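Local coordinates for BauA (Acinetobacter baumannii, PDB 6HCP), which imports iron as the receptor for ferric preacinetobactin, working as a TonB-dependent siderophore transporter of the outer membrane, at residues D79-I84 against S101-Y105; I124-R129 against Y245-V251; N207-R211 against E223-F227; S311-Y317 against L339-K345. All blocks are in the same frame, centred on the assembly; numbering follows the deposited sequence. Where two conformers were deposited one is given.

Contact 1. Residues D79-I84 against S101-Y105; sequences DITEVI and SENYY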
# COMPACT_ATOMS: atom_id res chain seq x y z
N ASP A 79 -1.18 -12.52 -20.67
CA ASP A 79 -0.50 -12.61 -21.95
C ASP A 79 0.72 -13.53 -21.80
O ASP A 79 0.95 -14.08 -20.73
CB ASP A 79 -0.16 -11.22 -22.50
CG ASP A 79 0.85 -10.43 -21.68
OD1 ASP A 79 1.61 -11.05 -20.93
OD2 ASP A 79 0.83 -9.18 -21.77
N ILE A 80 1.40 -13.81 -22.91
CA ILE A 80 2.45 -14.81 -22.90
C ILE A 80 3.65 -14.30 -22.08
O ILE A 80 4.29 -15.07 -21.38
CB ILE A 80 2.85 -15.20 -24.33
CG1 ILE A 80 1.68 -15.86 -25.06
CG2 ILE A 80 4.07 -16.10 -24.29
CD1 ILE A 80 1.08 -17.04 -24.32
N THR A 81 3.88 -12.99 -22.12
CA THR A 81 4.99 -12.37 -21.37
C THR A 81 4.88 -12.71 -19.87
O THR A 81 5.86 -13.02 -19.21
CB THR A 81 5.01 -10.84 -21.55
OG1 THR A 81 5.16 -10.56 -22.94
CG2 THR A 81 6.13 -10.19 -20.77
N GLU A 82 3.65 -12.63 -19.35
CA GLU A 82 3.37 -12.85 -17.93
C GLU A 82 3.56 -14.32 -17.56
O GLU A 82 3.66 -14.64 -16.38
CB GLU A 82 1.94 -12.40 -17.59
CG GLU A 82 1.82 -10.89 -17.59
CD GLU A 82 0.47 -10.32 -17.22
OE1 GLU A 82 -0.40 -11.07 -16.73
OE2 GLU A 82 0.30 -9.11 -17.38
N VAL A 83 3.64 -15.21 -18.56
CA VAL A 83 4.02 -16.58 -18.32
C VAL A 83 5.55 -16.73 -18.36
O VAL A 83 6.13 -17.37 -17.50
CB VAL A 83 3.36 -17.54 -19.32
CG1 VAL A 83 3.73 -18.97 -19.01
CG2 VAL A 83 1.84 -17.38 -19.35
N ILE A 84 6.17 -16.29 -19.46
CA ILE A 84 7.55 -16.75 -19.75
C ILE A 84 8.61 -15.85 -19.11
O ILE A 84 9.76 -16.29 -18.97
CB ILE A 84 7.78 -16.89 -21.27
CG1 ILE A 84 7.74 -15.54 -21.99
CG2 ILE A 84 6.79 -17.89 -21.83
CD1 ILE A 84 8.14 -15.61 -23.46
N SER A 101 1.63 -4.11 -28.45
CA SER A 101 2.00 -5.52 -28.56
C SER A 101 2.73 -5.93 -27.29
O SER A 101 3.20 -5.07 -26.54
CB SER A 101 2.87 -5.81 -29.77
OG SER A 101 4.23 -5.46 -29.52
N GLU A 102 2.92 -7.23 -27.13
CA GLU A 102 3.89 -7.75 -26.15
C GLU A 102 5.30 -7.43 -26.66
O GLU A 102 5.50 -7.14 -27.85
CB GLU A 102 3.76 -9.26 -25.95
CG GLU A 102 2.37 -9.72 -25.53
CD GLU A 102 2.31 -11.18 -25.10
OE1 GLU A 102 3.18 -11.56 -24.30
OE2 GLU A 102 1.37 -11.93 -25.55
N ASN A 103 6.25 -7.41 -25.74
CA ASN A 103 7.63 -7.09 -26.10
C ASN A 103 8.57 -7.84 -25.16
O ASN A 103 8.63 -7.55 -23.97
CB ASN A 103 7.92 -5.60 -26.03
CG ASN A 103 9.32 -5.27 -26.52
OD1 ASN A 103 9.76 -5.81 -27.53
ND2 ASN A 103 10.05 -4.43 -25.80
N TYR A 104 9.30 -8.82 -25.70
CA TYR A 104 10.29 -9.53 -24.90
C TYR A 104 11.51 -9.92 -25.76
O TYR A 104 11.46 -9.99 -26.97
CB TYR A 104 9.69 -10.78 -24.24
CG TYR A 104 8.93 -11.69 -25.15
CD1 TYR A 104 9.56 -12.72 -25.84
CD2 TYR A 104 7.56 -11.58 -25.30
CE1 TYR A 104 8.87 -13.51 -26.75
CE2 TYR A 104 6.85 -12.39 -26.18
CZ TYR A 104 7.51 -13.36 -26.91
OH TYR A 104 6.80 -14.14 -27.79
N TYR A 105 12.64 -10.04 -25.06
CA TYR A 105 13.90 -10.50 -25.57
C TYR A 105 14.21 -11.86 -24.95
O TYR A 105 13.91 -12.09 -23.77
CB TYR A 105 15.01 -9.51 -25.21
CG TYR A 105 14.88 -8.14 -25.80
CD1 TYR A 105 14.02 -7.20 -25.25
CD2 TYR A 105 15.76 -7.71 -26.78
CE1 TYR A 105 13.92 -5.92 -25.76
CE2 TYR A 105 15.63 -6.46 -27.36
CZ TYR A 105 14.75 -5.54 -26.81
OH TYR A 105 14.67 -4.30 -27.34
O HOH W 1 5.05 -7.74 -23.08

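Contact 2. Residues I124-R129 against Y245-V251; sequences ITPFYR and YDALDHV. With C8E ((hydroxyethyloxy)tri(ethyloxy)octane), chain B; EDO (1,2-ethanediol), chain Z.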
# COMPACT_ATOMS: atom_id res chain seq x y z
N ILE A 124 0.09 -18.98 -37.13
CA ILE A 124 -1.28 -19.28 -36.67
C ILE A 124 -1.70 -18.38 -35.49
O ILE A 124 -2.89 -18.04 -35.34
CB ILE A 124 -1.41 -20.76 -36.28
CG1 ILE A 124 -0.85 -21.68 -37.36
CG2 ILE A 124 -2.85 -21.10 -35.92
CD1 ILE A 124 -1.50 -21.46 -38.71
N THR A 125 -0.76 -18.13 -34.59
CA THR A 125 -0.99 -17.43 -33.31
C THR A 125 -1.36 -15.97 -33.53
O THR A 125 -1.05 -15.37 -34.56
CB THR A 125 0.25 -17.55 -32.41
OG1 THR A 125 1.41 -17.25 -33.19
CG2 THR A 125 0.41 -18.92 -31.80
N PRO A 126 -1.98 -15.31 -32.53
CA PRO A 126 -2.27 -13.88 -32.63
C PRO A 126 -1.01 -13.06 -32.92
O PRO A 126 0.06 -13.40 -32.46
CB PRO A 126 -2.89 -13.57 -31.26
CG PRO A 126 -3.53 -14.87 -30.86
CD PRO A 126 -2.53 -15.92 -31.31
N PHE A 127 -1.17 -11.99 -33.69
CA PHE A 127 -0.04 -11.27 -34.28
C PHE A 127 0.81 -10.57 -33.21
O PHE A 127 2.02 -10.62 -33.27
CB PHE A 127 -0.56 -10.24 -35.28
CG PHE A 127 0.45 -9.77 -36.29
CD1 PHE A 127 0.79 -10.56 -37.38
CD2 PHE A 127 1.00 -8.50 -36.21
CE1 PHE A 127 1.63 -10.07 -38.37
CE2 PHE A 127 1.87 -8.03 -37.18
CZ PHE A 127 2.20 -8.82 -38.26
N TYR A 128 0.17 -9.92 -32.23
CA TYR A 128 0.89 -8.99 -31.33
C TYR A 128 0.69 -9.32 -29.85
O TYR A 128 1.51 -8.91 -29.02
CB TYR A 128 0.44 -7.56 -31.59
CG TYR A 128 1.10 -6.84 -32.73
CD1 TYR A 128 2.40 -7.13 -33.13
CD2 TYR A 128 0.39 -5.91 -33.46
CE1 TYR A 128 3.01 -6.41 -34.15
CE2 TYR A 128 1.00 -5.14 -34.44
CZ TYR A 128 2.29 -5.44 -34.83
OH TYR A 128 2.84 -4.71 -35.83
N ARG A 129 -0.46 -9.90 -29.46
CA ARG A 129 -0.66 -10.29 -28.06
C ARG A 129 -1.58 -11.49 -27.99
O ARG A 129 -2.58 -11.53 -28.68
CB ARG A 129 -1.23 -9.12 -27.24
CG ARG A 129 -1.54 -9.46 -25.78
CD ARG A 129 -1.28 -8.28 -24.85
NE ARG A 129 -2.04 -7.11 -25.25
CZ ARG A 129 -1.53 -5.92 -25.52
NH1 ARG A 129 -0.32 -5.58 -25.08
NH2 ARG A 129 -2.32 -5.04 -26.11
N TYR A 245 -9.51 -20.74 -33.32
CA TYR A 245 -9.80 -19.72 -32.33
C TYR A 245 -10.18 -18.42 -33.01
O TYR A 245 -9.83 -18.16 -34.18
CB TYR A 245 -8.60 -19.55 -31.40
CG TYR A 245 -7.48 -18.76 -32.02
CD1 TYR A 245 -7.50 -17.38 -32.00
CD2 TYR A 245 -6.49 -19.38 -32.76
CE1 TYR A 245 -6.54 -16.63 -32.66
CE2 TYR A 245 -5.51 -18.65 -33.39
CZ TYR A 245 -5.53 -17.27 -33.35
OH TYR A 245 -4.59 -16.53 -34.01
N ASP A 246 -10.86 -17.57 -32.24
CA ASP A 246 -11.22 -16.24 -32.63
C ASP A 246 -10.93 -15.34 -31.43
O ASP A 246 -11.41 -15.65 -30.31
CB ASP A 246 -12.70 -16.21 -33.03
CG ASP A 246 -13.24 -14.89 -33.55
OD1 ASP A 246 -12.48 -13.91 -33.65
OD2 ASP A 246 -14.45 -14.85 -33.82
N ALA A 247 -10.08 -14.33 -31.63
CA ALA A 247 -9.57 -13.51 -30.50
C ALA A 247 -9.73 -12.03 -30.82
O ALA A 247 -9.66 -11.60 -31.97
CB ALA A 247 -8.13 -13.85 -30.18
N LEU A 248 -9.86 -11.23 -29.75
CA LEU A 248 -9.87 -9.79 -29.82
C LEU A 248 -8.99 -9.27 -28.68
O LEU A 248 -9.04 -9.81 -27.57
CB LEU A 248 -11.31 -9.28 -29.65
CG LEU A 248 -11.43 -7.79 -29.35
CD1 LEU A 248 -11.21 -6.98 -30.61
CD2 LEU A 248 -12.79 -7.46 -28.75
N ASP A 249 -8.18 -8.26 -28.99
CA ASP A 249 -7.38 -7.51 -28.02
C ASP A 249 -7.60 -6.03 -28.31
O ASP A 249 -7.47 -5.59 -29.47
CB ASP A 249 -5.91 -7.92 -28.09
CG ASP A 249 -4.98 -7.14 -27.16
OD1 ASP A 249 -4.86 -7.54 -26.00
OD2 ASP A 249 -4.58 -6.03 -27.55
N HIS A 250 -8.03 -5.28 -27.30
CA HIS A 250 -8.35 -3.88 -27.46
C HIS A 250 -7.89 -3.10 -26.22
O HIS A 250 -8.25 -3.45 -25.11
CB HIS A 250 -9.86 -3.69 -27.69
CG HIS A 250 -10.26 -2.27 -27.90
ND1 HIS A 250 -10.63 -1.78 -29.14
CD2 HIS A 250 -10.30 -1.22 -27.05
CE1 HIS A 250 -10.92 -0.50 -29.03
NE2 HIS A 250 -10.73 -0.13 -27.76
N VAL A 251 -7.13 -2.03 -26.45
CA VAL A 251 -6.69 -1.15 -25.36
C VAL A 251 -7.09 0.28 -25.73
O VAL A 251 -6.76 0.78 -26.78
CB VAL A 251 -5.18 -1.22 -25.09
CG1 VAL A 251 -4.79 -0.33 -23.91
CG2 VAL A 251 -4.70 -2.64 -24.88
C1 C8E B . -14.70 -11.55 -31.01
C2 C8E B . -13.75 -12.55 -30.41
C3 C8E B . -14.43 -13.82 -29.89
C4 C8E B . -15.56 -13.51 -28.90
C5 C8E B . -15.99 -14.75 -28.12
C6 C8E B . -16.57 -14.39 -26.76
C7 C8E B . -16.79 -15.61 -25.88
C8 C8E B . -17.44 -15.20 -24.56
O9 C8E B . -17.09 -16.12 -23.51
C10 C8E B . -17.62 -15.78 -22.24
C11 C8E B . -17.56 -16.99 -21.33
O12 C8E B . -17.36 -16.57 -19.99
C1 EDO Z . -2.86 -4.95 -30.16
O1 EDO Z . -4.27 -4.76 -29.88
C2 EDO Z . -2.38 -6.23 -29.54
O2 EDO Z . -2.91 -7.35 -30.26

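Contact 3. Residues N207-R211 against E223-F227; sequences NGMYR and ESRLF. With C8E ((hydroxyethyloxy)tri(ethyloxy)octane), chain B.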
# COMPACT_ATOMS: atom_id res chain seq x y z
N ASN A 207 -12.90 -23.37 -25.02
CA ASN A 207 -12.62 -22.30 -24.08
C ASN A 207 -13.28 -21.03 -24.58
O ASN A 207 -13.25 -20.74 -25.78
CB ASN A 207 -11.11 -22.11 -23.85
CG ASN A 207 -10.50 -23.17 -22.97
OD1 ASN A 207 -10.30 -22.95 -21.78
ND2 ASN A 207 -10.21 -24.33 -23.55
N GLY A 208 -13.89 -20.28 -23.66
CA GLY A 208 -14.42 -18.98 -23.94
C GLY A 208 -14.06 -18.01 -22.83
O GLY A 208 -14.07 -18.37 -21.66
N MET A 209 -13.58 -16.82 -23.20
CA MET A 209 -13.11 -15.83 -22.24
C MET A 209 -13.50 -14.44 -22.73
O MET A 209 -13.54 -14.14 -23.94
CB MET A 209 -11.59 -15.95 -22.03
CG MET A 209 -10.97 -14.87 -21.13
SD MET A 209 -10.73 -13.32 -22.00
CE MET A 209 -9.38 -13.73 -23.11
N TYR A 210 -13.93 -13.61 -21.78
CA TYR A 210 -14.20 -12.22 -22.04
C TYR A 210 -13.75 -11.45 -20.81
O TYR A 210 -14.04 -11.85 -19.70
CB TYR A 210 -15.69 -11.96 -22.31
CG TYR A 210 -16.02 -10.51 -22.59
CD1 TYR A 210 -15.53 -9.90 -23.72
CD2 TYR A 210 -16.75 -9.73 -21.70
CE1 TYR A 210 -15.76 -8.56 -23.98
CE2 TYR A 210 -16.98 -8.38 -21.94
CZ TYR A 210 -16.51 -7.80 -23.11
OH TYR A 210 -16.69 -6.48 -23.41
N ARG A 211 -13.07 -10.32 -21.02
CA ARG A 211 -12.88 -9.39 -19.93
C ARG A 211 -12.82 -7.98 -20.47
O ARG A 211 -12.45 -7.75 -21.63
CB ARG A 211 -11.67 -9.78 -19.07
CG ARG A 211 -10.35 -9.86 -19.80
CD ARG A 211 -9.28 -10.37 -18.85
NE ARG A 211 -8.08 -10.55 -19.64
CZ ARG A 211 -7.65 -11.70 -20.13
NH1 ARG A 211 -6.62 -11.70 -20.95
NH2 ARG A 211 -8.17 -12.84 -19.69
N GLU A 223 -9.76 -4.69 -23.09
CA GLU A 223 -10.78 -5.65 -23.47
C GLU A 223 -10.11 -6.82 -24.20
O GLU A 223 -9.22 -6.64 -25.04
CB GLU A 223 -11.85 -4.96 -24.30
CG GLU A 223 -12.92 -5.92 -24.79
CD GLU A 223 -13.89 -5.36 -25.82
OE1 GLU A 223 -13.58 -4.32 -26.45
OE2 GLU A 223 -14.95 -5.99 -26.00
N SER A 224 -10.39 -8.03 -23.72
CA SER A 224 -9.94 -9.25 -24.38
C SER A 224 -11.14 -10.17 -24.61
O SER A 224 -12.05 -10.24 -23.76
CB SER A 224 -8.88 -9.96 -23.58
OG SER A 224 -7.83 -9.07 -23.23
N ARG A 225 -11.07 -10.96 -25.67
CA ARG A 225 -12.08 -11.98 -25.93
C ARG A 225 -11.38 -13.15 -26.62
O ARG A 225 -10.54 -12.94 -27.48
CB ARG A 225 -13.19 -11.52 -26.89
CG ARG A 225 -13.91 -10.24 -26.53
CD ARG A 225 -15.20 -10.10 -27.35
NE ARG A 225 -15.78 -8.75 -27.29
CZ ARG A 225 -16.49 -8.17 -28.27
NH1 ARG A 225 -16.76 -8.84 -29.38
NH2 ARG A 225 -16.78 -6.88 -28.18
N LEU A 226 -11.81 -14.36 -26.28
CA LEU A 226 -11.31 -15.56 -26.93
C LEU A 226 -12.41 -16.62 -26.98
O LEU A 226 -13.12 -16.88 -26.00
CB LEU A 226 -10.11 -16.08 -26.14
CG LEU A 226 -9.49 -17.37 -26.66
CD1 LEU A 226 -8.88 -17.15 -28.04
CD2 LEU A 226 -8.44 -17.89 -25.69
N PHE A 227 -12.48 -17.30 -28.13
CA PHE A 227 -13.23 -18.53 -28.27
C PHE A 227 -12.34 -19.52 -29.01
O PHE A 227 -11.79 -19.17 -30.06
CB PHE A 227 -14.55 -18.27 -29.01
CG PHE A 227 -15.37 -19.52 -29.25
CD1 PHE A 227 -16.08 -20.10 -28.22
CD2 PHE A 227 -15.37 -20.14 -30.49
CE1 PHE A 227 -16.79 -21.28 -28.42
CE2 PHE A 227 -16.08 -21.31 -30.69
CZ PHE A 227 -16.76 -21.90 -29.65
C1 C8E B . -14.70 -11.55 -31.01
C2 C8E B . -13.75 -12.55 -30.41
C3 C8E B . -14.43 -13.82 -29.89
C4 C8E B . -15.56 -13.51 -28.90
C5 C8E B . -15.99 -14.75 -28.12
C6 C8E B . -16.57 -14.39 -26.76
C7 C8E B . -16.79 -15.61 -25.88
C8 C8E B . -17.44 -15.20 -24.56
O9 C8E B . -17.09 -16.12 -23.51
C10 C8E B . -17.62 -15.78 -22.24
C11 C8E B . -17.56 -16.99 -21.33
O12 C8E B . -17.36 -16.57 -19.99
O HOH W 2 -6.93 -8.16 -20.28

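Contact 4. Residues S311-Y317 against L339-K345; sequences STTEYKY and LAFDVDK. With EDO (1,2-ethanediol), chain J; EDO (1,2-ethanediol), chain L.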
# COMPACT_ATOMS: atom_id res chain seq x y z
N SER A 311 -4.49 -18.08 -40.77
CA SER A 311 -4.93 -17.12 -39.81
C SER A 311 -5.10 -15.79 -40.51
O SER A 311 -4.54 -15.55 -41.59
CB SER A 311 -3.98 -17.03 -38.62
OG SER A 311 -2.75 -16.44 -39.00
N THR A 312 -5.89 -14.91 -39.88
CA THR A 312 -6.04 -13.56 -40.32
C THR A 312 -5.86 -12.64 -39.11
O THR A 312 -6.31 -12.96 -38.02
CB THR A 312 -7.42 -13.32 -40.96
OG1 THR A 312 -8.37 -13.58 -39.93
CG2 THR A 312 -7.68 -14.20 -42.17
N THR A 313 -5.27 -11.49 -39.37
CA THR A 313 -5.07 -10.43 -38.42
C THR A 313 -5.65 -9.15 -39.00
O THR A 313 -5.36 -8.81 -40.14
CB THR A 313 -3.59 -10.22 -38.11
OG1 THR A 313 -3.09 -11.43 -37.53
CG2 THR A 313 -3.34 -9.01 -37.24
N GLU A 314 -6.41 -8.41 -38.19
CA GLU A 314 -6.83 -7.06 -38.52
C GLU A 314 -6.41 -6.14 -37.38
O GLU A 314 -6.88 -6.33 -36.26
CB GLU A 314 -8.35 -7.00 -38.72
CG GLU A 314 -8.86 -7.87 -39.86
CD GLU A 314 -10.38 -7.90 -39.99
OE1 GLU A 314 -11.05 -7.18 -39.24
OE2 GLU A 314 -10.87 -8.54 -40.92
N TYR A 315 -5.47 -5.24 -37.68
CA TYR A 315 -4.88 -4.33 -36.73
C TYR A 315 -5.33 -2.91 -37.05
O TYR A 315 -5.21 -2.47 -38.18
CB TYR A 315 -3.35 -4.40 -36.79
CG TYR A 315 -2.63 -3.45 -35.86
CD1 TYR A 315 -2.37 -3.79 -34.54
CD2 TYR A 315 -2.11 -2.26 -36.33
CE1 TYR A 315 -1.66 -2.94 -33.71
CE2 TYR A 315 -1.40 -1.40 -35.51
CZ TYR A 315 -1.19 -1.73 -34.18
OH TYR A 315 -0.46 -0.88 -33.39
N LYS A 316 -5.65 -2.16 -35.99
CA LYS A 316 -5.99 -0.75 -36.11
C LYS A 316 -5.42 0.03 -34.93
O LYS A 316 -5.52 -0.41 -33.79
CB LYS A 316 -7.52 -0.59 -36.14
CG LYS A 316 -8.22 -1.20 -37.35
CD LYS A 316 -9.74 -1.05 -37.23
CE LYS A 316 -10.48 -1.38 -38.51
NZ LYS A 316 -10.19 -2.77 -38.92
N TYR A 317 -4.85 1.19 -35.22
CA TYR A 317 -4.22 2.04 -34.21
C TYR A 317 -4.52 3.50 -34.54
O TYR A 317 -4.24 3.97 -35.63
CB TYR A 317 -2.70 1.82 -34.16
CG TYR A 317 -1.99 2.70 -33.17
CD1 TYR A 317 -1.66 4.01 -33.48
CD2 TYR A 317 -1.52 2.19 -31.97
CE1 TYR A 317 -0.97 4.81 -32.58
CE2 TYR A 317 -0.86 2.99 -31.06
CZ TYR A 317 -0.60 4.31 -31.35
OH TYR A 317 0.10 5.10 -30.47
N LEU A 339 -2.73 3.93 -38.22
CA LEU A 339 -2.24 2.79 -38.97
C LEU A 339 -3.29 1.69 -38.91
O LEU A 339 -3.91 1.45 -37.88
CB LEU A 339 -0.91 2.32 -38.36
CG LEU A 339 -0.33 1.02 -38.94
CD1 LEU A 339 -0.02 1.18 -40.42
CD2 LEU A 339 0.93 0.62 -38.18
N ALA A 340 -3.49 1.01 -40.03
CA ALA A 340 -4.26 -0.22 -40.04
C ALA A 340 -3.60 -1.16 -41.03
O ALA A 340 -2.99 -0.70 -42.01
CB ALA A 340 -5.72 0.01 -40.39
N PHE A 341 -3.64 -2.45 -40.70
CA PHE A 341 -3.23 -3.45 -41.69
C PHE A 341 -4.07 -4.71 -41.49
O PHE A 341 -4.57 -5.02 -40.40
CB PHE A 341 -1.72 -3.67 -41.66
CG PHE A 341 -1.17 -4.28 -40.39
CD1 PHE A 341 -1.23 -5.64 -40.16
CD2 PHE A 341 -0.58 -3.47 -39.43
CE1 PHE A 341 -0.74 -6.19 -38.98
CE2 PHE A 341 -0.06 -4.02 -38.27
CZ PHE A 341 -0.15 -5.37 -38.04
N ASP A 342 -4.29 -5.40 -42.61
CA ASP A 342 -4.97 -6.67 -42.66
C ASP A 342 -4.01 -7.68 -43.28
O ASP A 342 -3.42 -7.37 -44.33
CB ASP A 342 -6.24 -6.61 -43.52
CG ASP A 342 -7.28 -5.61 -43.04
OD1 ASP A 342 -7.38 -5.40 -41.82
OD2 ASP A 342 -7.86 -4.91 -43.90
N VAL A 343 -3.87 -8.84 -42.67
CA VAL A 343 -2.95 -9.85 -43.22
C VAL A 343 -3.61 -11.23 -43.17
O VAL A 343 -4.28 -11.62 -42.18
CB VAL A 343 -1.57 -9.78 -42.55
CG1 VAL A 343 -1.63 -9.56 -41.07
CG2 VAL A 343 -0.66 -10.96 -42.88
N ASP A 344 -3.52 -11.93 -44.30
CA ASP A 344 -4.00 -13.29 -44.47
C ASP A 344 -2.79 -14.22 -44.62
O ASP A 344 -1.95 -14.02 -45.50
CB ASP A 344 -4.90 -13.41 -45.71
CG ASP A 344 -6.25 -12.73 -45.57
OD1 ASP A 344 -6.74 -12.63 -44.44
OD2 ASP A 344 -6.79 -12.30 -46.60
N LYS A 345 -2.74 -15.24 -43.75
CA LYS A 345 -1.59 -16.12 -43.63
C LYS A 345 -2.03 -17.55 -43.94
O LYS A 345 -3.10 -17.98 -43.51
CB LYS A 345 -1.03 -16.05 -42.21
CG LYS A 345 -0.36 -14.73 -41.82
CD LYS A 345 -0.29 -14.48 -40.31
CE LYS A 345 -1.45 -13.60 -39.85
NZ LYS A 345 -1.87 -13.89 -38.47
C1 EDO J . 3.08 -1.22 -35.80
O1 EDO J . 4.16 -0.87 -36.66
C2 EDO J . 3.08 -0.23 -34.65
O2 EDO J . 1.83 0.47 -34.55
C1 EDO L . -6.31 -8.36 -46.95
O1 EDO L . -6.97 -9.59 -46.69
C2 EDO L . -4.84 -8.67 -47.16
O2 EDO L . -4.68 -9.75 -48.08
O HOH W 3 -7.36 -3.39 -39.96

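Contact 1. Residues D79-I84 against S101-Y105
Thr81 and Glu102 mark the closest approach of the two backbones, with their CA atoms 6.7 Å apart where the chain entering helix 81-84 faces the irregular segment 101-105. Glu102 suits this place because its long side chain brings a carboxylate to the backbone N-H groups of Ile80 and Thr81. It leaves the backbone with CG anti to its own carbonyl carbon (chi1 -57°) and then runs extended toward the other segment. OE1 is gripped twice. Thr81 N comes on the syn side at 2.7 Å from Glu102 OE1, and Thr81 OG1 uses the anti lone pair of that oxygen at 2.6 Å. Ile80 N adds a weak bond to Glu102 OE2 of 3.2 Å, and OE2 also accepts from Thr130 N. Alongside, Asp79 caps the turn by accepting from Glu82 N at its OD1. The two carboxylates stack with planes 12° apart, Asp79 OD1 lying 3.8 Å from Glu102 OE1; the N-H donors around them probably ease this meeting of like charges. A water donates to Thr81 OG1 and accepts from Asn103 N. On the apolar side Ile84 CD1 sits over the centre of the Tyr104 ring, 4.0 Å from its centroid, in a CH-pi contact. Ile80, Ile84 and Tyr104 all pack on Val161 of strand 159-165. Short helix and loop are thus joined over the central sheet of the plug domain of a TonB-dependent receptor.

Contact 2. Residues I124-R129 against Y245-V251
Arg129 and Asp249 cross at about a right angle, the guanidinium meeting the carboxylate side-on with their planes 43° apart. Arg129 NE donates to Asp249 OD1 at 2.9 Å, almost within the guanidinium plane but from above the carboxylate. Arg129 NH2 reaches Asp249 OD2, also at 2.9 Å, on the syn side. The arginine starts out with CG anti to the backbone N (chi1 177°) and then bends at chi2 and chi3, which turns this NE edge toward the strand. Its NH2 has a second acceptor in Gly99 O, while Asp249 OD2 also accepts from O1 of an ethanediol, probably left from crystallisation. Val251 CG2 packs 3.6 Å from Arg129 NH2.

Farther along, Tyr245 reaches across the gap with its ring edge leading. Its OH donates to Ile124 O in the carbonyl plane at 2.6 Å, and Pro126 CD lies 3.9 Å from Tyr245 CZ. A long, flat side chain with a polar end fits here because the backbones stay well apart.

Asp246, on the other side of the strand, touches a detergent molecule. The plug loop is therefore fastened to the inner wall of the barrel mainly by directional polar links, a paired charge and a phenol-to-carbonyl bond, with a little apolar packing round the Tyr245 ring.

Contact 3. Residues N207-R211 against E223-F227
Met209 and Leu226 form the tight part of this antiparallel pairing: Met209 N donates to Leu226 O at 2.8 Å, and Leu226 N returns the bond to Met209 O. A second hydrogen-bonded pair, Arg211 with Ser224, continues the ladder. On this inner face the methionine chain bends at chi2 and chi3 (-79° and -71°), folding its flexible end back across the neighbouring strand so that Met209 CE rests 3.8 Å from Ser224 CB and 3.9 Å from Leu226 CB. The small Ser224 leaves room for the Arg211 guanidinium, one face of which lies over Ser224 CB. A water accepts from Arg211 NE at 2.7 Å, and the other end of this group bonds to Ser131 and pairs with Glu133 in the plug.

The other face is the more exposed one and meets detergent. Tyr210 and Arg225 run side by side, with Arg225 CG at the ring edge, 3.3 Å from Tyr210 CD1. Both close on Glu223 OE2 from opposite sides of the carboxylate plane: Tyr210 OH at 3.2 Å and Arg225 NH2, in a salt bridge, at 3.0 Å. The sparsely packed end is that of Gly208 and Phe227: Gly208 has no side chain to meet the detergent chain passing here, and Phe227 and Arg225 touch its alkyl tail with their CB atoms. The hairpin of strands 202-212 and 221-234 is continued by strand 184-196 beside the former and strand 238-252 beside the latter.

Contact 4. Residues S311-Y317 against L339-K345
Tyr315 lays its CB over one face of the Phe341 ring, 3.6 Å from the centroid, as a CH-pi contact. The two rings are near parallel, with planes at 22°, but slid so far apart that they barely overlap, and their centroids are 4.9 Å from each other. Phe341 has CG between its backbone N and carbonyl carbon (chi1 66°), which stands the ring beside the tyrosine across the strand pair. Both rings also receive the plug: Tyr128 meets Tyr315 edge-to-face, and Phe127 meets Phe341. Such broad aromatic surfaces suit the filled interior of a barrel.

On the same face, Lys345 curls back by bends at chi3 and chi4, and its NZ donates to Ser311 OG at 2.7 Å and to Thr313 OG1 at 2.9 Å. Those hydroxyls have further partners in Gly123 O and Asp287, respectively, which suits a buried ammonium. Val343 CG1 fills in against Thr313 CB.

The reverse face carries Glu314, Lys316 and Asp342. A water there accepts from Lys316 NZ at 3.1 Å and lies 2.7 Å from Asp342 OD1. Between the two faces runs a regular ladder of paired backbone bonds, as expected of adjacent antiparallel strands in the transmembrane barrel of a TonB-dependent receptor.

Overall arrangement
The centre of contact 1 lies nearest the middle of the chain, about 5 Å from its centre, though contact 2 is the more fully buried. Contact 1 holds the plug together internally, contact 2 bridges plug and wall, and contacts 3 and 4 join neighbouring strands within the wall. Loop 124-129 links three of them: Tyr128 O probably accepts from Glu102 N of contact 1, and Phe127 and Tyr128 press on the aromatic pair of contact 4. Strands 221-234 and 238-252 are neighbours, which puts contacts 2 and 3 side by side. Chemistry follows place: carboxylate-to-backbone bonds in the plug, charge pairing at its border, and backbone ladders in the wall, with detergent on the outer face of contact 3.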